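Local coordinates for anti-restriction endonuclease (Enterobacteria phage T4, PDB 3WX4), which mimics DNA to block DNA binding by the bacterial histone-like protein H-NS and strongly inhibits the host McrA endonuclease, countering restriction of phage DNA, at residues Asp16-Leu21 with His30-Glu35; Asn45-Gly50 with Lys76-Tyr81. All blocks are in the same frame, centred on the assembly; numbering follows the deposited sequence.

Contact 1 (Asp16-Leu21 with His30-Glu35)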
loop_
_atom_site.group_PDB
_atom_site.type_symbol
_atom_site.label_atom_id
_atom_site.label_comp_id
_atom_site.label_asym_id
_atom_site.label_seq_id
_atom_site.Cartn_x
_atom_site.Cartn_y
_atom_site.Cartn_z
ATOM N N ASP A 16 5.176 -12.178 17.575
ATOM C CA ASP A 16 4.962 -13.005 18.767
ATOM C C ASP A 16 4.132 -12.395 19.924
ATOM O O ASP A 16 3.188 -13.037 20.432
ATOM C CB ASP A 16 6.306 -13.428 19.362
ATOM C CG ASP A 16 7.165 -14.305 18.392
ATOM O OD1 ASP A 16 6.658 -14.867 17.366
ATOM O OD2 ASP A 16 8.381 -14.437 18.711
ATOM N N ILE A 17 4.496 -11.195 20.378
ATOM C CA ILE A 17 3.783 -10.634 21.505
ATOM C C ILE A 17 2.293 -10.392 21.194
ATOM O O ILE A 17 1.457 -10.455 22.110
ATOM C CB ILE A 17 4.449 -9.348 22.037
ATOM C CG1 ILE A 17 4.020 -9.136 23.470
ATOM C CG2 ILE A 17 4.083 -8.110 21.180
ATOM C CD1 ILE A 17 4.898 -8.116 24.260
ATOM N N LEU A 18 1.965 -10.149 19.924
ATOM C CA LEU A 18 0.534 -9.914 19.573
ATOM C C LEU A 18 -0.175 -11.234 19.506
ATOM O O LEU A 18 -1.358 -11.322 19.904
ATOM C CB LEU A 18 0.362 -9.186 18.226
ATOM C CG LEU A 18 0.561 -7.661 18.371
ATOM C CD1 LEU A 18 0.664 -7.044 16.940
ATOM C CD2 LEU A 18 -0.593 -7.003 19.213
ATOM N N GLU A 19 0.516 -12.266 18.983
ATOM C CA GLU A 19 -0.109 -13.588 18.951
ATOM C C GLU A 19 -0.410 -14.018 20.400
ATOM O O GLU A 19 -1.483 -14.559 20.687
ATOM C CB GLU A 19 0.809 -14.635 18.322
ATOM C CG GLU A 19 0.256 -16.053 18.424
ATOM C CD GLU A 19 1.167 -17.085 17.778
ATOM O OE1 GLU A 19 2.396 -17.021 18.098
ATOM O OE2 GLU A 19 0.663 -17.919 16.988
ATOM N N LYS A 20 0.518 -13.786 21.323
ATOM C CA LYS A 20 0.265 -14.149 22.698
ATOM C C LYS A 20 -0.870 -13.322 23.323
ATOM O O LYS A 20 -1.603 -13.838 24.176
ATOM C CB LYS A 20 1.515 -13.981 23.555
ATOM C CG LYS A 20 2.417 -15.164 23.484
ATOM C CD LYS A 20 3.789 -14.819 24.055
ATOM C CE LYS A 20 4.491 -16.094 24.534
ATOM N NZ LYS A 20 3.762 -16.731 25.729
ATOM N N LEU A 21 -0.954 -12.032 22.977
ATOM C CA LEU A 21 -2.037 -11.207 23.521
ATOM C C LEU A 21 -3.393 -11.761 23.042
ATOM O O LEU A 21 -4.383 -11.820 23.819
ATOM C CB LEU A 21 -1.893 -9.754 23.051
ATOM C CG LEU A 21 -2.991 -8.831 23.629
ATOM C CD1 LEU A 21 -2.784 -8.698 25.104
ATOM C CD2 LEU A 21 -2.949 -7.472 22.948
ATOM N N HIS A 30 -7.946 -7.405 19.319
ATOM C CA HIS A 30 -8.646 -6.911 18.136
ATOM C C HIS A 30 -8.566 -5.396 18.006
ATOM O O HIS A 30 -8.331 -4.866 16.895
ATOM C CB HIS A 30 -10.130 -7.360 18.152
ATOM C CG HIS A 30 -10.932 -6.779 17.013
ATOM N ND1 HIS A 30 -11.071 -7.414 15.795
ATOM C CD2 HIS A 30 -11.562 -5.582 16.886
ATOM C CE1 HIS A 30 -11.756 -6.637 14.962
ATOM N NE2 HIS A 30 -12.063 -5.516 15.604
ATOM N N SER A 31 -8.734 -4.709 19.126
ATOM C CA SER A 31 -8.665 -3.226 19.180
ATOM C C SER A 31 -7.268 -2.781 18.795
ATOM O O SER A 31 -7.073 -1.931 17.907
ATOM C CB SER A 31 -8.896 -2.704 20.609
ATOM O OG SER A 31 -10.131 -3.167 21.101
ATOM N N ILE A 32 -6.267 -3.366 19.430
ATOM C CA ILE A 32 -4.911 -2.908 19.101
ATOM C C ILE A 32 -4.502 -3.201 17.681
ATOM O O ILE A 32 -3.953 -2.335 16.983
ATOM C CB ILE A 32 -3.888 -3.524 20.055
ATOM C CG1 ILE A 32 -4.105 -2.932 21.467
ATOM C CG2 ILE A 32 -2.489 -3.336 19.470
ATOM C CD1 ILE A 32 -3.362 -3.654 22.595
ATOM N N VAL A 33 -4.822 -4.393 17.185
ATOM C CA VAL A 33 -4.398 -4.692 15.854
ATOM C C VAL A 33 -5.063 -3.816 14.808
ATOM O O VAL A 33 -4.464 -3.482 13.761
ATOM C CB VAL A 33 -4.642 -6.165 15.553
ATOM C CG1 VAL A 33 -4.744 -6.389 14.108
ATOM C CG2 VAL A 33 -3.514 -6.941 16.133
ATOM N N ASN A 34 -6.299 -3.417 15.078
ATOM C CA ASN A 34 -6.945 -2.608 14.050
ATOM C C ASN A 34 -6.437 -1.131 14.065
ATOM O O ASN A 34 -6.410 -0.493 13.016
ATOM C CB ASN A 34 -8.466 -2.763 14.167
ATOM C CG ASN A 34 -8.960 -4.090 13.508
ATOM O OD1 ASN A 34 -9.146 -4.153 12.258
ATOM N ND2 ASN A 34 -9.097 -5.174 14.322
ATOM N N GLU A 35 -6.047 -0.617 15.234
ATOM C CA GLU A 35 -5.484 0.729 15.309
ATOM C C GLU A 35 -4.076 0.662 14.741
ATOM O O GLU A 35 -3.643 1.571 14.026
ATOM C CB GLU A 35 -5.417 1.252 16.732
ATOM C CG GLU A 35 -4.780 2.636 16.793
ATOM C CD GLU A 35 -4.629 3.199 18.207
ATOM O OE1 GLU A 35 -5.493 4.006 18.591
ATOM O OE2 GLU A 35 -3.654 2.860 18.954
#

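Contact 2 (Asn45-Gly50 with Lys76-Tyr81)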
loop_
_atom_site.group_PDB
_atom_site.type_symbol
_atom_site.label_atom_id
_atom_site.label_comp_id
_atom_site.label_asym_id
_atom_site.label_seq_id
_atom_site.Cartn_x
_atom_site.Cartn_y
_atom_site.Cartn_z
ATOM N N ASN A 45 3.578 5.357 3.377
ATOM C CA ASN A 45 2.998 5.162 2.069
ATOM C C ASN A 45 3.688 4.141 1.227
ATOM O O ASN A 45 3.272 3.941 0.105
ATOM C CB ASN A 45 2.985 6.492 1.311
ATOM C CG ASN A 45 4.375 7.111 1.244
ATOM O OD1 ASN A 45 5.390 6.387 1.044
ATOM N ND2 ASN A 45 4.450 8.441 1.417
ATOM N N ASP A 46 4.692 3.465 1.769
ATOM C CA ASP A 46 5.478 2.491 1.008
ATOM C C ASP A 46 5.314 0.985 1.311
ATOM O O ASP A 46 6.182 0.158 0.975
ATOM C CB ASP A 46 6.976 2.882 1.094
ATOM C CG ASP A 46 7.431 3.175 2.538
ATOM O OD1 ASP A 46 6.635 2.923 3.488
ATOM O OD2 ASP A 46 8.590 3.647 2.731
ATOM N N PHE A 47 4.198 0.607 1.956
ATOM C CA PHE A 47 3.971 -0.809 2.179
ATOM C C PHE A 47 2.508 -1.011 2.575
ATOM O O PHE A 47 1.847 -0.068 3.008
ATOM C CB PHE A 47 4.905 -1.399 3.252
ATOM C CG PHE A 47 4.677 -0.886 4.642
ATOM C CD1 PHE A 47 3.717 -1.469 5.487
ATOM C CD2 PHE A 47 5.447 0.137 5.136
ATOM C CE1 PHE A 47 3.550 -1.029 6.781
ATOM C CE2 PHE A 47 5.287 0.599 6.469
ATOM C CZ PHE A 47 4.326 0.010 7.293
ATOM N N LEU A 48 2.014 -2.211 2.323
ATOM C CA LEU A 48 0.618 -2.567 2.706
ATOM C C LEU A 48 0.775 -3.550 3.846
ATOM O O LEU A 48 1.759 -4.319 3.896
ATOM C CB LEU A 48 -0.093 -3.277 1.556
ATOM C CG LEU A 48 -0.413 -2.456 0.320
ATOM C CD1 LEU A 48 -0.921 -3.418 -0.789
ATOM C CD2 LEU A 48 -1.490 -1.385 0.661
ATOM N N ILE A 49 -0.175 -3.560 4.784
ATOM C CA ILE A 49 -0.089 -4.530 5.867
ATOM C C ILE A 49 -1.527 -4.863 6.232
ATOM O O ILE A 49 -2.439 -4.028 6.042
ATOM C CB ILE A 49 0.633 -3.963 7.086
ATOM C CG1 ILE A 49 0.760 -5.054 8.147
ATOM C CG2 ILE A 49 -0.080 -2.706 7.594
ATOM C CD1 ILE A 49 1.512 -4.611 9.375
ATOM N N GLY A 50 -1.751 -6.076 6.720
ATOM C CA GLY A 50 -3.118 -6.417 7.096
ATOM C C GLY A 50 -3.110 -7.731 7.861
ATOM O O GLY A 50 -2.137 -8.511 7.847
ATOM N N LYS A 76 11.047 -2.948 10.913
ATOM C CA LYS A 76 11.487 -2.131 12.010
ATOM C C LYS A 76 10.426 -1.116 12.339
ATOM O O LYS A 76 10.197 -0.790 13.506
ATOM C CB LYS A 76 12.770 -1.358 11.654
ATOM C CG LYS A 76 14.081 -2.072 11.930
ATOM C CD LYS A 76 15.233 -1.056 11.639
ATOM C CE LYS A 76 16.639 -1.639 11.888
ATOM N NZ LYS A 76 17.710 -0.613 11.514
ATOM N N THR A 77 9.820 -0.558 11.298
ATOM C CA THR A 77 8.801 0.446 11.499
ATOM C C THR A 77 7.602 -0.213 12.220
ATOM O O THR A 77 7.059 0.333 13.172
ATOM C CB THR A 77 8.345 1.020 10.153
ATOM O OG1 THR A 77 9.449 1.684 9.521
ATOM C CG2 THR A 77 7.209 2.062 10.351
ATOM N N ILE A 78 7.195 -1.378 11.741
ATOM C CA ILE A 78 6.053 -2.064 12.367
ATOM C C ILE A 78 6.356 -2.276 13.859
ATOM O O ILE A 78 5.546 -1.932 14.722
ATOM C CB ILE A 78 5.796 -3.416 11.674
ATOM C CG1 ILE A 78 5.292 -3.194 10.245
ATOM C CG2 ILE A 78 4.742 -4.258 12.492
ATOM C CD1 ILE A 78 5.340 -4.453 9.429
ATOM N N MET A 79 7.545 -2.787 14.178
ATOM C CA MET A 79 7.861 -3.035 15.579
ATOM C C MET A 79 7.898 -1.806 16.424
ATOM O O MET A 79 7.528 -1.860 17.591
ATOM C CB MET A 79 9.148 -3.840 15.729
ATOM C CG MET A 79 9.054 -5.198 15.058
ATOM S SD MET A 79 7.554 -6.143 15.749
ATOM C CE MET A 79 7.928 -6.042 17.495
ATOM N N ILE A 80 8.336 -0.671 15.871
ATOM C CA ILE A 80 8.323 0.557 16.676
ATOM C C ILE A 80 6.887 0.852 17.136
ATOM O O ILE A 80 6.637 1.221 18.281
ATOM C CB ILE A 80 8.860 1.777 15.856
ATOM C CG1 ILE A 80 10.397 1.737 15.845
ATOM C CG2 ILE A 80 8.390 3.084 16.479
ATOM C CD1 ILE A 80 11.045 2.529 14.683
ATOM N N TYR A 81 5.942 0.730 16.213
ATOM C CA TYR A 81 4.537 0.967 16.557
ATOM C C TYR A 81 4.060 -0.079 17.544
ATOM O O TYR A 81 3.372 0.253 18.485
ATOM C CB TYR A 81 3.666 0.905 15.304
ATOM C CG TYR A 81 3.773 2.141 14.463
ATOM C CD1 TYR A 81 2.751 3.090 14.459
ATOM C CD2 TYR A 81 4.871 2.336 13.618
ATOM C CE1 TYR A 81 2.804 4.214 13.615
ATOM C CE2 TYR A 81 4.945 3.440 12.780
ATOM C CZ TYR A 81 3.908 4.373 12.776
ATOM O OH TYR A 81 3.949 5.435 11.904
#

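Contact 1 (Asp16-Leu21 with His30-Glu35)
Two consecutive helices, 16-24 and 26-43, meet here through Leu18 and Leu21 on the first and Ile32 and Val33 on the second. They form a helical hairpin with a very short connection. The segments run roughly antiparallel, at 145°, and their axes come no closer than 10.8 Å. Only side-chain ends therefore bridge the gap.

Ile32 is the shared partner. Its two branches are divided between the two leucines. The CG2 methyl of Ile32 lies 4.1 Å from CD2 of Leu18, and the two side chains pass at a slant. The CD1 methyl of Ile32 reaches CD2 of Leu21 at 3.9 Å, and these chains cross at about a right angle. The leucines differ in first torsion, Leu21 with CG anti to its backbone N (chi1 -178°) and Leu18 with CG beside it (chi1 -81°), and each presents its CD2 to a different branch of Ile32. The same Leu18 CD2 also approaches CG2 of Val33, at 4.2 Å.

Phe61 of strand 60-65 touches both Leu18 and Val33. Ile87 packs on both leucines, and Tyr85 on Ile32.

All four touching residues are buried, and no hydrogen bond or salt bridge joins the segments. Leu18 also touches Tyr29 and Leu36 of the second helix. Between these two segments the contact is made by methyl groups, so it is hydrophobic.

Contact 2 (Asn45-Gly50 with Lys76-Tyr81)
Ile78 of helix 71-84 packs against Phe47 and Ile49 of strand 47-51, where the helix rests on one side of the antiparallel sheet. Phe47 and Ile49 are two positions apart, with Leu48 between them, and both direct their side chains at the helix. Leu48 packs on Leu48 of the second subunit, so strand 47-51 also takes part in the dimer interface.

Ile49 and Ile78 reach toward each other tip to tip. The closest pair is CD1 of Ile49 with CD1 of Ile78, 3.8 Å apart. The same Ile49 methyl lies 4.1 Å from CG1 of Ile78. Ile49 is fully extended, with CG1 anti to its backbone N (chi1 -177°) and CD1 anti in turn (chi2 178°). This extended shape carries CD1 out toward the helix, and it leaves CG2 between the backbone N and the carbonyl carbon. Ile78 takes the usual helical form instead, with CG1 beside its backbone N (chi1 -68°).

Phe47 makes a looser contact. Its ring atom CE1 lies 4.4 Å from CG1 of Ile78, and the approach to the ring is oblique. CG1 of Ile78 thus meets both strand residues. No hydrogen bond crosses between the segments.

Val63 of strand 60-65 and Phe13 of strand 2-14 touch Ile78, while Phe61 and Leu40 touch Ile49. Tyr81 lies against Leu36 and Leu40 of helix 26-43, which thus packs next to helix 71-84 over the sheet.

The two contacts follow one another along the chain, with contact 1 complete before contact 2 begins. Their centres are 14 Å apart and their nearest atoms about 6 Å, without touching. Helix 26-43 supplies half of contact 1 and then leads into strand 47-51, which supplies half of contact 2. Phe61, on the middle strand of the sheet, touches residues of both. Leu36 of helix 26-43 is another link, touching Leu18 of contact 1 and Tyr81 in the helical segment of contact 2. The two contacts are thus parts of one hydrophobic core. Contact 2 lies on the strand that faces the second subunit, whereas contact 1 has no partner there.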